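39 kDa initiator binding protein (Trichomonas vaginalis, PDB 1Q87) probably recognises, as a full-length protein, the initiator element of core promoters in this primitive eukaryote, the present chain being the C-domain of that protein. Local coordinates at residues E31-T34 and F35-K38. Numbering follows the deposited sequence.
Sequences EQET and FRAK
The carboxylate of E33 and the guanidinium of R36 meet edge to edge. Their planes are nearly coplanar, 7° apart, and E33 OE2 lies at the guanidinium edge, not over its face. This oxygen takes the salt bridge from R36 NE at 2.8 Å. NE comes in on the syn side of OE2, somewhat out of the carboxylate plane. R36 NH2 adds a weak, more bent bond to the same OE2 at 3.2 Å. One oxygen is thus shared by two N-H groups. The other oxygen, E33 OE1, lies 3.2 Å from R36 NE and about as close to R36 CD. The two side chains run alongside each other in the same direction. The bend of E33 at chi2 (-36°) and that of R36 at chi3 (-57°) bring their ends together. The F35 ring has Q32 O near its plane at one edge. It turns into the protein, where Y99 meets it edge-to-face and L102 and A103 of helix 95-105 also touch it. The backbone keeps the regular i to i+4 bonding of helix 29-47. F35 N binds E31 O at 2.8 Å, and A37 N binds E33 O at 2.7 Å. T34 OG1 is hydrogen-bonded one turn back, to N30 O. The helix is therefore two-sided here, with F35 buried on one side and E33, T34 and A37 exposed on another. The E33-R36 pair is an i to i+3 salt bridge at the surface of the C-domain. The near-coplanar arrangement lets NE, and more weakly NH2, point N-H groups at OE2, adding hydrogen bonding to the charge attraction. These bonds probably help keep the guanidinium nearly coplanar with the carboxylate.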
loop_
_atom_site.group_PDB
_atom_site.type_symbol
_atom_site.label_atom_id
_atom_site.label_comp_id
_atom_site.label_asym_id
_atom_site.label_seq_id
_atom_site.Cartn_x
_atom_site.Cartn_y
_atom_site.Cartn_z
ATOM N N GLU A 31 -13.274 -4.379 -11.458
ATOM C CA GLU A 31 -11.942 -4.307 -10.913
ATOM C C GLU A 31 -11.866 -5.019 -9.578
ATOM O O GLU A 31 -10.852 -5.632 -9.261
ATOM C CB GLU A 31 -11.514 -2.844 -10.779
ATOM C CG GLU A 31 -11.425 -2.163 -12.152
ATOM C CD GLU A 31 -11.131 -0.670 -12.105
ATOM O OE1 GLU A 31 -10.949 -0.090 -13.201
ATOM O OE2 GLU A 31 -11.084 -0.078 -11.001
ATOM N N GLN A 32 -12.949 -4.954 -8.812
ATOM C CA GLN A 32 -12.991 -5.578 -7.497
ATOM C C GLN A 32 -12.911 -7.089 -7.591
ATOM O O GLN A 32 -12.147 -7.733 -6.830
ATOM C CB GLN A 32 -14.252 -5.167 -6.765
ATOM C CG GLN A 32 -14.072 -3.836 -6.084
ATOM C CD GLN A 32 -15.378 -3.206 -5.653
ATOM O OE1 GLN A 32 -15.421 -2.496 -4.654
ATOM N NE2 GLN A 32 -16.446 -3.442 -6.415
ATOM N N GLU A 33 -13.691 -7.645 -8.519
ATOM C CA GLU A 33 -13.683 -9.071 -8.726
ATOM C C GLU A 33 -12.384 -9.502 -9.382
ATOM O O GLU A 33 -11.823 -10.536 -9.029
ATOM C CB GLU A 33 -14.898 -9.491 -9.534
ATOM C CG GLU A 33 -16.157 -9.456 -8.664
ATOM C CD GLU A 33 -15.876 -9.883 -7.204
ATOM O OE1 GLU A 33 -15.441 -11.046 -6.993
ATOM O OE2 GLU A 33 -16.085 -9.051 -6.281
ATOM N N THR A 34 -11.889 -8.714 -10.325
ATOM C CA THR A 34 -10.628 -9.067 -10.926
ATOM C C THR A 34 -9.581 -9.145 -9.809
ATOM O O THR A 34 -8.826 -10.126 -9.693
ATOM C CB THR A 34 -10.166 -8.019 -11.913
ATOM O OG1 THR A 34 -11.075 -7.974 -13.021
ATOM C CG2 THR A 34 -8.736 -8.343 -12.389
ATOM N N PHE A 35 -9.546 -8.117 -8.970
ATOM C CA PHE A 35 -8.560 -8.104 -7.916
ATOM C C PHE A 35 -8.764 -9.235 -6.911
ATOM O O PHE A 35 -7.795 -9.785 -6.359
ATOM C CB PHE A 35 -8.563 -6.759 -7.192
ATOM C CG PHE A 35 -7.721 -6.760 -5.964
ATOM C CD1 PHE A 35 -8.309 -6.866 -4.715
ATOM C CD2 PHE A 35 -6.321 -6.717 -6.058
ATOM C CE1 PHE A 35 -7.512 -6.923 -3.563
ATOM C CE2 PHE A 35 -5.545 -6.780 -4.944
ATOM C CZ PHE A 35 -6.129 -6.880 -3.690
ATOM N N ARG A 36 -10.024 -9.574 -6.680
ATOM C CA ARG A 36 -10.355 -10.623 -5.739
ATOM C C ARG A 36 -9.898 -11.967 -6.309
ATOM O O ARG A 36 -9.387 -12.835 -5.582
ATOM C CB ARG A 36 -11.852 -10.637 -5.505
ATOM C CG ARG A 36 -12.268 -11.296 -4.207
ATOM C CD ARG A 36 -13.794 -11.331 -4.100
ATOM N NE ARG A 36 -14.444 -10.013 -4.189
ATOM C CZ ARG A 36 -14.688 -9.204 -3.159
ATOM N NH1 ARG A 36 -14.341 -9.550 -1.921
ATOM N NH2 ARG A 36 -15.294 -8.040 -3.367
ATOM N N ALA A 37 -10.089 -12.127 -7.618
ATOM C CA ALA A 37 -9.686 -13.344 -8.299
ATOM C C ALA A 37 -8.168 -13.481 -8.173
ATOM O O ALA A 37 -7.676 -14.588 -7.960
ATOM C CB ALA A 37 -10.089 -13.292 -9.753
ATOM N N LYS A 38 -7.430 -12.371 -8.297
ATOM C CA LYS A 38 -5.986 -12.449 -8.158
ATOM C C LYS A 38 -5.565 -12.875 -6.773
ATOM O O LYS A 38 -4.661 -13.681 -6.628
ATOM C CB LYS A 38 -5.300 -11.113 -8.469
ATOM C CG LYS A 38 -4.661 -11.050 -9.815
ATOM C CD LYS A 38 -3.580 -12.090 -10.027
ATOM C CE LYS A 38 -3.339 -12.241 -11.534
ATOM N NZ LYS A 38 -2.078 -12.963 -11.844
#